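Local coordinates for phosphatidylglycerophosphatase and protein-tyrosine phosphatase 1 (Mus musculus, PDB 3RGO) that dephosphorylates phosphatidylglycerophosphate to phosphatidylglycerol, an essential step in the biosynthesis of the mitochondrial phospholipid cardiolipin, at residues R22-E27 against K52-E57; G31-N36 against V79-K84; N46-W51 against Q58-T63; G68-A73 against A104-A109; Y110-H115 against E120-A125. All blocks are in the same frame, centred on the assembly; numbering follows the deposited sequence.

Contact 1: residues R22-E27 against K52-E57; sequences RLVLDE and KKAGVE
Val24 and Ala54 mark the closest approach of the two backbones, with 7.3 Å from Val24 CA to Ala54 CA where helix 20-26 passes the chain leaving helix 48-53. The side chain of Val24 does the bridging, and its two methyls divide the work. With CG1 anti to the backbone N (chi1 172°), CG2 is set beside that nitrogen and can reach two partners: Val56 CG1 at 3.8 Å and the methyl of Ala54, where Val24 CG2 to Ala54 CB measures 4.1 Å. The Val24 and Val56 side chains meet at a slant rather than end to end. The other branch, Val24 CG1, lies 3.8 Å from Ala54 O, a methyl resting against a carbonyl oxygen.

Both partners of Val24 owe their places to the helix end. Gly55 takes a positive phi of 80° in a Schellman motif, which turns the chain so that Ala54 and Val56, on its two sides, both direct their CB atoms at Val24. Strand 29-35 adjoins the same patch, Arg30 touching Val24 and Val32 touching Val56. Since no hydrogen bond crosses and the summed buried surface is 96 Å², the pairing probably rests on dispersion and the exclusion of water from a few methyl groups, with little directional restraint on how the two elements sit together.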
# COMPACT_ATOMS: atom_id res chain seq x y z
N ARG A 22 9.13 -16.66 1.32
CA ARG A 22 9.88 -15.87 0.35
C ARG A 22 9.79 -14.37 0.63
O ARG A 22 10.78 -13.65 0.56
CB ARG A 22 9.37 -16.16 -1.07
CG ARG A 22 9.75 -15.11 -2.10
CD ARG A 22 10.83 -15.62 -3.05
NE ARG A 22 11.04 -14.70 -4.16
CZ ARG A 22 11.75 -15.00 -5.25
NH1 ARG A 22 12.33 -16.19 -5.36
NH2 ARG A 22 11.89 -14.10 -6.21
N LEU A 23 8.58 -13.91 0.95
CA LEU A 23 8.36 -12.49 1.20
C LEU A 23 9.17 -11.98 2.38
O LEU A 23 9.75 -10.89 2.33
CB LEU A 23 6.87 -12.21 1.42
CG LEU A 23 6.00 -12.33 0.17
CD1 LEU A 23 4.53 -12.15 0.51
CD2 LEU A 23 6.45 -11.31 -0.87
N VAL A 24 9.21 -12.76 3.45
CA VAL A 24 9.88 -12.35 4.68
C VAL A 24 11.40 -12.45 4.59
O VAL A 24 12.12 -11.53 4.96
CB VAL A 24 9.38 -13.18 5.89
CG1 VAL A 24 10.23 -12.89 7.12
CG2 VAL A 24 7.91 -12.90 6.15
N LEU A 25 11.89 -13.58 4.09
CA LEU A 25 13.32 -13.82 4.01
C LEU A 25 13.98 -13.06 2.85
O LEU A 25 15.02 -12.44 3.02
CB LEU A 25 13.61 -15.32 3.88
CG LEU A 25 13.08 -16.18 5.03
CD1 LEU A 25 13.20 -17.66 4.69
CD2 LEU A 25 13.81 -15.86 6.32
N ASP A 26 13.36 -13.12 1.68
CA ASP A 26 13.95 -12.54 0.47
C ASP A 26 13.66 -11.05 0.28
O ASP A 26 14.52 -10.30 -0.17
CB ASP A 26 13.52 -13.32 -0.77
CG ASP A 26 14.01 -14.76 -0.76
OD1 ASP A 26 14.83 -15.09 0.12
OD2 ASP A 26 13.59 -15.54 -1.63
N GLU A 27 12.44 -10.63 0.62
CA GLU A 27 12.03 -9.24 0.41
C GLU A 27 12.03 -8.43 1.70
O GLU A 27 11.67 -7.25 1.70
CB GLU A 27 10.65 -9.18 -0.24
CG GLU A 27 10.50 -10.03 -1.49
CD GLU A 27 11.32 -9.52 -2.66
OE1 GLU A 27 12.00 -8.48 -2.51
OE2 GLU A 27 11.30 -10.16 -3.73
N LYS A 52 1.84 -12.66 12.27
CA LYS A 52 2.62 -12.48 13.48
C LYS A 52 3.68 -13.57 13.61
O LYS A 52 4.85 -13.29 13.88
CB LYS A 52 1.73 -12.51 14.73
CG LYS A 52 0.79 -11.32 14.87
CD LYS A 52 0.17 -11.29 16.26
CE LYS A 52 -0.46 -12.63 16.62
NZ LYS A 52 -0.99 -12.65 18.01
N LYS A 53 3.26 -14.82 13.41
CA LYS A 53 4.15 -15.97 13.47
C LYS A 53 5.40 -15.76 12.61
O LYS A 53 6.51 -16.11 13.01
CB LYS A 53 3.43 -17.25 13.03
CG LYS A 53 2.70 -17.99 14.15
CD LYS A 53 1.58 -17.15 14.75
CE LYS A 53 0.69 -17.99 15.66
NZ LYS A 53 -0.46 -17.19 16.19
N ALA A 54 5.20 -15.21 11.42
CA ALA A 54 6.30 -14.96 10.50
C ALA A 54 7.00 -13.65 10.81
O ALA A 54 7.92 -13.24 10.11
CB ALA A 54 5.80 -14.96 9.06
N GLY A 55 6.54 -12.98 11.87
CA GLY A 55 7.17 -11.74 12.31
C GLY A 55 6.76 -10.51 11.52
O GLY A 55 7.47 -9.51 11.51
N VAL A 56 5.62 -10.57 10.84
CA VAL A 56 5.13 -9.39 10.13
C VAL A 56 3.82 -8.85 10.71
O VAL A 56 2.89 -9.60 11.00
CB VAL A 56 5.02 -9.61 8.60
CG1 VAL A 56 5.33 -11.03 8.23
CG2 VAL A 56 3.66 -9.14 8.06
N GLU A 57 3.78 -7.54 10.89
CA GLU A 57 2.60 -6.85 11.39
C GLU A 57 1.65 -6.52 10.24
O GLU A 57 2.07 -5.99 9.21
CB GLU A 57 3.01 -5.56 12.10
CG GLU A 57 1.87 -4.79 12.74
CD GLU A 57 2.32 -3.47 13.33
OE1 GLU A 57 3.50 -3.10 13.12
OE2 GLU A 57 1.51 -2.80 14.00

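Contact 2: residues G31-N36 against V79-K84; sequences GVITMN and VQFALK
Phe81 reaches from helix 72-88 to Gly31, Val32 and Ile33 of strand 29-35, and its ring carries nearly the whole contact. From CB the chain leaves with CG anti to the backbone N (chi1 -174°), which aims the ring at the sheet. One ortho carbon, Phe81 CD2, meets Ile33 CG1 at 3.6 Å, and Ile33 CD1 follows at 4.0 Å from the same CD2, the two side chains lying alongside and pointing opposite ways. Farther out, Phe81 CE2 has Val32 N at 3.9 Å, near the ring plane and at the ring edge, and Gly31 CA comes within 4.1 Å of CE2 obliquely. At the tip, Phe81 CZ lies 4.1 Å from Val32 O.

The absence of a side chain on Gly31 matters here: a CB built on it would stand 3.1 Å from Phe81 CE2, well inside van der Waals contact, and would clash with the ring. Tyr85, one turn along the helix, packs edge-to-face with Phe81, and Leu59 of the adjacent strand also touches the ring. With an alanine at Phe81, Ile33 CG1 would probably lose its aromatic partner and a gap would open between helix and strand.

The short axes approach to 9.3 Å and run almost antiparallel, at 166°. A helix laid against the central parallel strands in this way is the alpha/beta layering of the protein-tyrosine phosphatase fold, with the Ile33 side chain about 9 Å from that of Cys96, the predicted phosphocysteine nucleophile.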
# COMPACT_ATOMS: atom_id res chain seq x y z
N GLY A 31 5.99 -5.93 7.37
CA GLY A 31 4.69 -5.30 7.51
C GLY A 31 3.85 -5.59 6.29
O GLY A 31 4.37 -5.78 5.19
N VAL A 32 2.54 -5.63 6.48
CA VAL A 32 1.64 -5.85 5.35
C VAL A 32 0.43 -4.94 5.50
O VAL A 32 -0.14 -4.83 6.59
CB VAL A 32 1.23 -7.34 5.22
CG1 VAL A 32 0.62 -7.85 6.52
CG2 VAL A 32 0.26 -7.55 4.04
N ILE A 33 0.10 -4.25 4.43
CA ILE A 33 -1.11 -3.44 4.40
C ILE A 33 -2.14 -4.20 3.59
O ILE A 33 -1.95 -4.44 2.40
CB ILE A 33 -0.87 -2.05 3.78
CG1 ILE A 33 0.14 -1.27 4.63
CG2 ILE A 33 -2.20 -1.30 3.67
CD1 ILE A 33 0.45 0.13 4.10
N THR A 34 -3.22 -4.60 4.25
CA THR A 34 -4.26 -5.38 3.61
C THR A 34 -5.51 -4.54 3.42
O THR A 34 -6.09 -4.05 4.38
CB THR A 34 -4.61 -6.63 4.43
OG1 THR A 34 -3.45 -7.47 4.52
CG2 THR A 34 -5.75 -7.41 3.77
N MET A 35 -5.91 -4.37 2.17
CA MET A 35 -7.07 -3.56 1.87
C MET A 35 -8.26 -4.43 1.47
O MET A 35 -8.10 -5.40 0.74
CB MET A 35 -6.75 -2.55 0.77
CG MET A 35 -5.77 -1.47 1.21
SD MET A 35 -4.99 -0.61 -0.16
CE MET A 35 -3.59 -1.69 -0.43
N ASN A 36 -9.43 -4.07 1.99
CA ASN A 36 -10.68 -4.74 1.67
C ASN A 36 -10.61 -6.27 1.78
O ASN A 36 -11.11 -6.97 0.91
CB ASN A 36 -11.17 -4.35 0.28
CG ASN A 36 -11.72 -2.93 0.23
OD1 ASN A 36 -12.27 -2.50 -0.78
ND2 ASN A 36 -11.59 -2.21 1.34
N VAL A 79 0.24 5.31 5.11
CA VAL A 79 1.52 5.91 4.81
C VAL A 79 2.44 5.93 6.04
O VAL A 79 3.62 5.58 5.94
CB VAL A 79 1.35 7.33 4.22
CG1 VAL A 79 2.69 8.01 4.04
CG2 VAL A 79 0.58 7.25 2.90
N GLN A 80 1.90 6.34 7.18
CA GLN A 80 2.69 6.34 8.42
C GLN A 80 3.14 4.94 8.79
O GLN A 80 4.21 4.75 9.36
CB GLN A 80 1.89 6.97 9.56
CG GLN A 80 1.54 8.44 9.34
CD GLN A 80 2.77 9.31 9.10
OE1 GLN A 80 3.78 9.20 9.80
NE2 GLN A 80 2.68 10.20 8.11
N PHE A 81 2.33 3.94 8.46
CA PHE A 81 2.69 2.54 8.68
C PHE A 81 3.89 2.17 7.81
O PHE A 81 4.84 1.55 8.29
CB PHE A 81 1.50 1.64 8.34
CG PHE A 81 1.71 0.18 8.67
CD1 PHE A 81 1.55 -0.30 9.96
CD2 PHE A 81 2.03 -0.73 7.66
CE1 PHE A 81 1.73 -1.64 10.25
CE2 PHE A 81 2.21 -2.07 7.94
CZ PHE A 81 2.06 -2.53 9.23
N ALA A 82 3.85 2.56 6.54
CA ALA A 82 4.97 2.31 5.64
C ALA A 82 6.23 3.02 6.13
O ALA A 82 7.33 2.46 6.07
CB ALA A 82 4.63 2.76 4.22
N LEU A 83 6.07 4.24 6.62
CA LEU A 83 7.20 5.04 7.07
C LEU A 83 7.80 4.47 8.35
O LEU A 83 9.01 4.54 8.58
CB LEU A 83 6.79 6.50 7.28
CG LEU A 83 6.36 7.24 6.01
CD1 LEU A 83 5.91 8.66 6.33
CD2 LEU A 83 7.48 7.26 4.99
N LYS A 84 6.93 3.91 9.19
CA LYS A 84 7.37 3.18 10.38
C LYS A 84 8.40 2.13 9.99
O LYS A 84 9.46 2.03 10.60
CB LYS A 84 6.17 2.51 11.05
CG LYS A 84 6.52 1.49 12.13
CD LYS A 84 5.27 0.76 12.60
CE LYS A 84 5.59 -0.26 13.68
NZ LYS A 84 4.35 -0.89 14.21

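Contact 3: residues N46-W51 against Q58-T63; sequences NTSKEW and QLRLST. With SO4 (sulfate ion), chain C.
In the beta-alpha-beta unit made of strand 29-35, helix 48-53 and strand 57-61, Gln58 meets Ser48 and Trp51 at the start of the helix. The helix opens with a capping box, Glu50 N donating to Thr47 OG1 (3.1 Å) and Thr47 N to Glu50 OE1. The Gln58 chain is extended, CG anti to its nitrogen (chi1 180°), which brings the amide to the first turn of the helix, at Ser48 and Trp51. There Gln58 OE1 sits 3.4 Å from Ser48 CB, while Gln58 NE2 lies obliquely 3.6 Å from Trp51 NE1, the ring and amide planes 59° apart. The amide nitrogen is held elsewhere, by a hydrogen bond to Thr34 OG1, and Arg60 NH1 gives a weak bond to Gln58 OE1. Asn46 ND2 covers one face of the indole, 3.4 Å above its plane and over the centre. A leucine in place of Gln58 would probably leave Thr34 OG1 and Arg60 NH1 without this amide partner. Between the backbones, one water ties the two segments together: it donates to Ser48 O at 2.9 Å and accepts from Gln58 N at 3.1 Å.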
# COMPACT_ATOMS: atom_id res chain seq x y z
N ASN A 46 -2.81 -15.54 4.68
CA ASN A 46 -2.56 -15.61 6.11
C ASN A 46 -3.63 -14.86 6.87
O ASN A 46 -4.16 -13.86 6.40
CB ASN A 46 -1.20 -15.01 6.45
CG ASN A 46 -0.04 -15.86 5.97
OD1 ASN A 46 -0.21 -17.03 5.63
ND2 ASN A 46 1.15 -15.27 5.94
N THR A 47 -3.94 -15.34 8.07
CA THR A 47 -4.69 -14.56 9.02
C THR A 47 -3.71 -13.56 9.61
O THR A 47 -2.52 -13.58 9.28
CB THR A 47 -5.22 -15.44 10.15
OG1 THR A 47 -4.13 -16.14 10.74
CG2 THR A 47 -6.23 -16.44 9.60
N SER A 48 -4.19 -12.69 10.49
CA SER A 48 -3.31 -11.73 11.14
C SER A 48 -2.30 -12.45 12.04
O SER A 48 -1.16 -12.01 12.18
CB SER A 48 -4.11 -10.72 11.96
OG SER A 48 -3.24 -9.76 12.54
N LYS A 49 -2.74 -13.55 12.64
CA LYS A 49 -1.88 -14.33 13.52
C LYS A 49 -0.81 -15.10 12.75
O LYS A 49 0.33 -15.20 13.20
CB LYS A 49 -2.71 -15.28 14.39
CG LYS A 49 -4.02 -15.71 13.75
CD LYS A 49 -4.12 -17.23 13.62
CE LYS A 49 -5.42 -17.64 12.96
NZ LYS A 49 -5.50 -19.11 12.71
N GLU A 50 -1.17 -15.63 11.59
CA GLU A 50 -0.20 -16.31 10.74
C GLU A 50 0.87 -15.32 10.25
O GLU A 50 2.00 -15.71 9.94
CB GLU A 50 -0.89 -17.01 9.57
CG GLU A 50 -1.69 -18.24 9.99
CD GLU A 50 -2.45 -18.88 8.83
OE1 GLU A 50 -3.16 -18.15 8.11
OE2 GLU A 50 -2.33 -20.11 8.66
N TRP A 51 0.51 -14.05 10.18
CA TRP A 51 1.49 -13.02 9.88
C TRP A 51 2.42 -12.78 11.08
O TRP A 51 3.64 -12.69 10.92
CB TRP A 51 0.81 -11.71 9.46
CG TRP A 51 0.33 -11.68 8.04
CD1 TRP A 51 -0.96 -11.51 7.62
CD2 TRP A 51 1.12 -11.82 6.85
NE1 TRP A 51 -1.02 -11.52 6.24
CE2 TRP A 51 0.25 -11.71 5.75
CE3 TRP A 51 2.48 -12.01 6.62
CZ2 TRP A 51 0.69 -11.80 4.43
CZ3 TRP A 51 2.92 -12.10 5.31
CH2 TRP A 51 2.03 -11.99 4.23
N GLN A 58 0.37 -6.84 10.42
CA GLN A 58 -0.64 -6.56 9.41
C GLN A 58 -1.47 -5.35 9.78
O GLN A 58 -1.99 -5.25 10.90
CB GLN A 58 -1.56 -7.77 9.20
CG GLN A 58 -2.64 -7.55 8.14
CD GLN A 58 -3.58 -8.73 7.98
OE1 GLN A 58 -4.18 -9.19 8.95
NE2 GLN A 58 -3.70 -9.23 6.75
N LEU A 59 -1.59 -4.41 8.85
CA LEU A 59 -2.51 -3.29 8.99
C LEU A 59 -3.67 -3.48 8.01
O LEU A 59 -3.45 -3.59 6.80
CB LEU A 59 -1.80 -1.96 8.72
CG LEU A 59 -2.71 -0.75 8.46
CD1 LEU A 59 -3.57 -0.43 9.67
CD2 LEU A 59 -1.87 0.46 8.06
N ARG A 60 -4.89 -3.56 8.52
CA ARG A 60 -6.05 -3.74 7.67
C ARG A 60 -6.76 -2.42 7.45
O ARG A 60 -7.09 -1.72 8.41
CB ARG A 60 -7.03 -4.75 8.27
CG ARG A 60 -6.67 -6.20 7.98
CD ARG A 60 -7.81 -7.12 8.40
NE ARG A 60 -8.19 -6.89 9.79
CZ ARG A 60 -7.62 -7.50 10.83
NH1 ARG A 60 -6.65 -8.37 10.64
NH2 ARG A 60 -8.03 -7.23 12.06
N LEU A 61 -6.98 -2.08 6.19
CA LEU A 61 -7.68 -0.85 5.85
C LEU A 61 -8.85 -1.15 4.94
O LEU A 61 -8.81 -2.08 4.14
CB LEU A 61 -6.73 0.16 5.19
CG LEU A 61 -5.55 0.66 6.03
CD1 LEU A 61 -4.60 1.46 5.16
CD2 LEU A 61 -6.04 1.48 7.22
N SER A 62 -9.91 -0.36 5.07
CA SER A 62 -11.07 -0.47 4.20
C SER A 62 -11.17 0.76 3.31
O SER A 62 -10.86 1.88 3.73
CB SER A 62 -12.35 -0.62 5.03
OG SER A 62 -12.42 -1.91 5.63
N THR A 63 -11.60 0.56 2.07
CA THR A 63 -11.92 1.68 1.20
C THR A 63 -13.29 2.19 1.59
O THR A 63 -14.11 1.45 2.12
CB THR A 63 -11.98 1.26 -0.28
OG1 THR A 63 -12.92 0.19 -0.43
CG2 THR A 63 -10.62 0.82 -0.78
S SO4 C . -14.74 -0.16 -3.46
O1 SO4 C . -14.46 0.93 -2.52
O2 SO4 C . -14.38 0.26 -4.81
O3 SO4 C . -13.95 -1.33 -3.08
O4 SO4 C . -16.16 -0.50 -3.41
O HOH W 1 0.12 -9.40 12.13

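Contact 4: residues G68-A73 against A104-A109; sequences GVPTLA and ATMVAA. With SO4 (sulfate ion), chain C.
Sulfate oxygen O1 is held from this loop by Gly68 N, 2.9 Å away with an N-H...O angle of 147°, and Thr63 OG1 comes close to the same oxygen. Met66 N and Arg102 NE hydrogen-bond the same ion, which probably came from the crystallisation liquor; Arg102 closes the active-site signature that begins at Cys96.

Beyond the anion, Val69 and Pro70 lean on helix 102-115. Val69 uses both methyls against one atom: CG2 is 3.7 Å and CG1 4.0 Å from Thr105 CG2, the two side chains crossing at about a right angle. Thr105 presents that methyl because OG1 is turned beside its own nitrogen (chi1 -61°), where it hydrogen-bonds Ser101 O; the hydroxyl is thus satisfied by a carbonyl just ahead of the helix. Next along, Met106 folds at chi2 and chi3 so that CE comes 3.6 Å from Pro70 CG. Leu75 of helix 72-88 touches Val69, Pro70 and Met106 alike and joins the same apolar cluster.

No hydrogen bond joins the loop to the helix, although Gln139 NE2 ties down Gly68 O from elsewhere. Between these two segments the join is apolar, and it probably helps hold Gly68 N toward the anion.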
# COMPACT_ATOMS: atom_id res chain seq x y z
N GLY A 68 -13.06 3.15 -3.85
CA GLY A 68 -11.81 2.53 -4.25
C GLY A 68 -10.64 3.07 -3.45
O GLY A 68 -9.50 2.66 -3.67
N VAL A 69 -10.92 3.99 -2.53
CA VAL A 69 -9.88 4.60 -1.70
C VAL A 69 -10.36 4.73 -0.26
O VAL A 69 -11.54 5.01 -0.02
CB VAL A 69 -9.51 6.02 -2.19
CG1 VAL A 69 -8.32 6.56 -1.43
CG2 VAL A 69 -9.22 6.01 -3.67
N PRO A 70 -9.46 4.51 0.70
CA PRO A 70 -9.80 4.76 2.11
C PRO A 70 -10.12 6.23 2.33
O PRO A 70 -10.06 7.04 1.40
CB PRO A 70 -8.51 4.41 2.85
CG PRO A 70 -7.74 3.53 1.92
CD PRO A 70 -8.09 3.99 0.54
N THR A 71 -10.46 6.58 3.56
CA THR A 71 -10.57 7.98 3.92
C THR A 71 -9.17 8.58 3.90
O THR A 71 -8.18 7.85 3.88
CB THR A 71 -11.14 8.16 5.34
OG1 THR A 71 -10.35 7.39 6.26
CG2 THR A 71 -12.59 7.70 5.39
N LEU A 72 -9.10 9.90 3.89
CA LEU A 72 -7.83 10.59 4.03
C LEU A 72 -7.10 10.07 5.26
O LEU A 72 -5.90 9.81 5.22
CB LEU A 72 -8.06 12.10 4.19
CG LEU A 72 -7.82 13.03 3.00
CD1 LEU A 72 -7.35 12.28 1.76
CD2 LEU A 72 -9.06 13.89 2.70
N ALA A 73 -7.84 9.93 6.36
CA ALA A 73 -7.27 9.52 7.64
C ALA A 73 -6.61 8.15 7.55
O ALA A 73 -5.56 7.92 8.14
CB ALA A 73 -8.35 9.52 8.72
N ALA A 104 -2.74 0.12 -5.60
CA ALA A 104 -1.93 1.09 -6.33
C ALA A 104 -2.14 2.50 -5.79
O ALA A 104 -1.21 3.29 -5.69
CB ALA A 104 -2.27 1.04 -7.82
N THR A 105 -3.38 2.82 -5.43
CA THR A 105 -3.71 4.13 -4.89
C THR A 105 -3.02 4.38 -3.55
O THR A 105 -2.51 5.48 -3.29
CB THR A 105 -5.23 4.29 -4.76
OG1 THR A 105 -5.83 4.17 -6.05
CG2 THR A 105 -5.59 5.64 -4.15
N MET A 106 -2.99 3.35 -2.71
CA MET A 106 -2.31 3.42 -1.42
C MET A 106 -0.83 3.70 -1.61
O MET A 106 -0.25 4.56 -0.93
CB MET A 106 -2.50 2.11 -0.64
CG MET A 106 -1.82 2.08 0.74
SD MET A 106 -2.63 3.16 1.97
CE MET A 106 -4.31 2.53 1.90
N VAL A 107 -0.21 2.97 -2.53
CA VAL A 107 1.21 3.18 -2.84
C VAL A 107 1.43 4.58 -3.41
O VAL A 107 2.44 5.21 -3.12
CB VAL A 107 1.77 2.09 -3.79
CG1 VAL A 107 3.19 2.44 -4.22
CG2 VAL A 107 1.74 0.71 -3.13
N ALA A 108 0.49 5.05 -4.22
CA ALA A 108 0.55 6.41 -4.76
C ALA A 108 0.62 7.44 -3.65
O ALA A 108 1.40 8.39 -3.72
CB ALA A 108 -0.66 6.69 -5.67
N ALA A 109 -0.18 7.26 -2.61
CA ALA A 109 -0.20 8.21 -1.51
C ALA A 109 1.16 8.22 -0.80
O ALA A 109 1.70 9.28 -0.49
CB ALA A 109 -1.32 7.89 -0.53
S SO4 C . -14.74 -0.16 -3.46
O1 SO4 C . -14.46 0.93 -2.52
O2 SO4 C . -14.38 0.26 -4.81
O3 SO4 C . -13.95 -1.33 -3.08
O4 SO4 C . -16.16 -0.50 -3.41

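Contact 5: residues Y110-H115 against E120-A125; sequences YLIQVH and EEAIEA
Ala122, Leu111 and Ile112 join two consecutive helices of the phosphatase domain, 102-115 and 119-129, which a short linker sets steeply across each other. Ala122 gives up the most surface, 56 Å², followed by Leu111 with 44 Å² and Ile112 with 19 Å². The backbones are close, Leu111 CA to Ala122 CA measuring 5.8 Å, a spacing that suits the small side chain at the crossing point.

The methyl of Ala122 is the atom both partners grip. Leu111 CB lies 3.9 Å from Ala122 CB, and Ile112 CG1 lies 4.0 Å from the same carbon. Leu111 sends CG beside its own nitrogen (chi1 -66°), carrying its branch along the alanine, and Ile112 uses the equivalent turn (chi1 -71°) to swing CG1 across to the same methyl. Backbone also takes part: Ala108 O, one turn earlier in the first helix, packs against Ala122 CB. Nothing polar links the two segments, and all three main residues are buried, so the join is purely apolar.

Neighbouring elements finish the surroundings. Ile5 touches Leu111, His147 of helix 137-154 touches Ile112, and in the linker Trp117 stacks on His115 while also touching Ala125. Ser118 OG accepts from Glu121 N, fixing the first turn of the second helix. Val114 CG1 covers the face of the His115 ring, 3.8 Å above its plane, with Leu111 CD2 at the ring edge. The second branch of leucine, Leu111 CD1, ends 3.9 Å from Ala122 O.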
# COMPACT_ATOMS: atom_id res chain seq x y z
N TYR A 110 1.69 7.03 -0.55
CA TYR A 110 3.03 6.88 0.02
C TYR A 110 4.07 7.68 -0.78
O TYR A 110 4.81 8.47 -0.20
CB TYR A 110 3.41 5.39 0.05
CG TYR A 110 4.88 5.11 0.21
CD1 TYR A 110 5.49 5.16 1.45
CD2 TYR A 110 5.67 4.77 -0.89
CE1 TYR A 110 6.85 4.90 1.60
CE2 TYR A 110 7.01 4.51 -0.76
CZ TYR A 110 7.60 4.57 0.49
OH TYR A 110 8.95 4.31 0.62
N LEU A 111 4.11 7.47 -2.09
CA LEU A 111 5.07 8.17 -2.94
C LEU A 111 4.86 9.68 -2.95
O LEU A 111 5.83 10.46 -2.95
CB LEU A 111 5.02 7.62 -4.37
CG LEU A 111 5.48 6.16 -4.53
CD1 LEU A 111 5.21 5.68 -5.94
CD2 LEU A 111 6.95 6.01 -4.17
N ILE A 112 3.61 10.11 -2.96
CA ILE A 112 3.30 11.53 -2.90
C ILE A 112 3.94 12.16 -1.68
O ILE A 112 4.61 13.19 -1.77
CB ILE A 112 1.78 11.78 -2.89
CG1 ILE A 112 1.19 11.46 -4.27
CG2 ILE A 112 1.48 13.23 -2.51
CD1 ILE A 112 -0.33 11.47 -4.31
N GLN A 113 3.75 11.53 -0.53
CA GLN A 113 4.26 12.07 0.72
C GLN A 113 5.78 12.00 0.77
O GLN A 113 6.44 12.97 1.11
CB GLN A 113 3.65 11.34 1.92
CG GLN A 113 4.34 11.70 3.24
CD GLN A 113 3.46 11.48 4.44
OE1 GLN A 113 2.24 11.36 4.31
NE2 GLN A 113 4.07 11.41 5.62
N VAL A 114 6.33 10.84 0.42
CA VAL A 114 7.77 10.63 0.47
C VAL A 114 8.53 11.58 -0.46
O VAL A 114 9.59 12.10 -0.09
CB VAL A 114 8.14 9.17 0.12
CG1 VAL A 114 9.64 9.02 -0.08
CG2 VAL A 114 7.64 8.23 1.20
N HIS A 115 8.00 11.83 -1.65
CA HIS A 115 8.73 12.62 -2.64
C HIS A 115 8.19 14.03 -2.86
O HIS A 115 8.76 14.80 -3.63
CB HIS A 115 8.76 11.88 -3.98
CG HIS A 115 9.44 10.54 -3.91
ND1 HIS A 115 10.80 10.40 -3.78
CD2 HIS A 115 8.93 9.29 -3.95
CE1 HIS A 115 11.11 9.12 -3.76
NE2 HIS A 115 9.99 8.42 -3.86
N GLU A 120 -0.09 12.46 -10.34
CA GLU A 120 0.24 11.87 -11.64
C GLU A 120 1.70 11.40 -11.74
O GLU A 120 1.98 10.41 -12.40
CB GLU A 120 -0.12 12.82 -12.78
CG GLU A 120 0.57 14.17 -12.71
CD GLU A 120 -0.26 15.25 -12.02
OE1 GLU A 120 -1.07 14.93 -11.13
OE2 GLU A 120 -0.08 16.43 -12.37
N GLU A 121 2.62 12.11 -11.09
CA GLU A 121 4.01 11.68 -11.05
C GLU A 121 4.14 10.33 -10.35
O GLU A 121 4.83 9.43 -10.83
CB GLU A 121 4.89 12.72 -10.36
CG GLU A 121 5.50 13.73 -11.31
CD GLU A 121 6.18 14.87 -10.59
OE1 GLU A 121 5.68 15.31 -9.53
OE2 GLU A 121 7.22 15.34 -11.10
N ALA A 122 3.49 10.20 -9.20
CA ALA A 122 3.50 8.97 -8.43
C ALA A 122 2.89 7.81 -9.22
O ALA A 122 3.45 6.72 -9.28
CB ALA A 122 2.74 9.17 -7.13
N ILE A 123 1.73 8.07 -9.81
CA ILE A 123 1.02 7.03 -10.55
C ILE A 123 1.84 6.55 -11.75
O ILE A 123 1.99 5.35 -11.97
CB ILE A 123 -0.37 7.53 -11.00
CG1 ILE A 123 -1.26 7.75 -9.78
CG2 ILE A 123 -1.02 6.54 -11.95
CD1 ILE A 123 -2.55 8.50 -10.07
N GLU A 124 2.39 7.50 -12.50
CA GLU A 124 3.22 7.17 -13.65
C GLU A 124 4.46 6.38 -13.24
O GLU A 124 4.91 5.50 -13.98
CB GLU A 124 3.59 8.44 -14.42
CG GLU A 124 2.39 9.05 -15.16
CD GLU A 124 2.63 10.47 -15.62
OE1 GLU A 124 2.91 10.68 -16.82
OE2 GLU A 124 2.54 11.40 -14.78
N ALA A 125 5.00 6.68 -12.06
CA ALA A 125 6.15 5.93 -11.54
C ALA A 125 5.77 4.49 -11.25
O ALA A 125 6.53 3.56 -11.54
CB ALA A 125 6.69 6.60 -10.28

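Overall arrangement
The five contacts run from one flank of the phosphatase fold to the other. Contacts 1, 2 and 3 gather around strands 29-35 and 57-61, neighbours in the mixed sheet, and contacts 1 and 3 both use helix 48-53. Contact 2 brings in helix 72-88, whose start belongs to contact 4; contacts 4 and 5 share helix 102-115, their centres 12 Å apart. The centres of contacts 1 and 5 lie about 26 Å apart, across the chain's centre. Along the chain, contacts 1 and 2 interlock, as do 2 and 4, while contact 5 comes last. Contacts 3 and 4 each place a loop residue on the sulfate, which Arg102 of the active-site signature also binds.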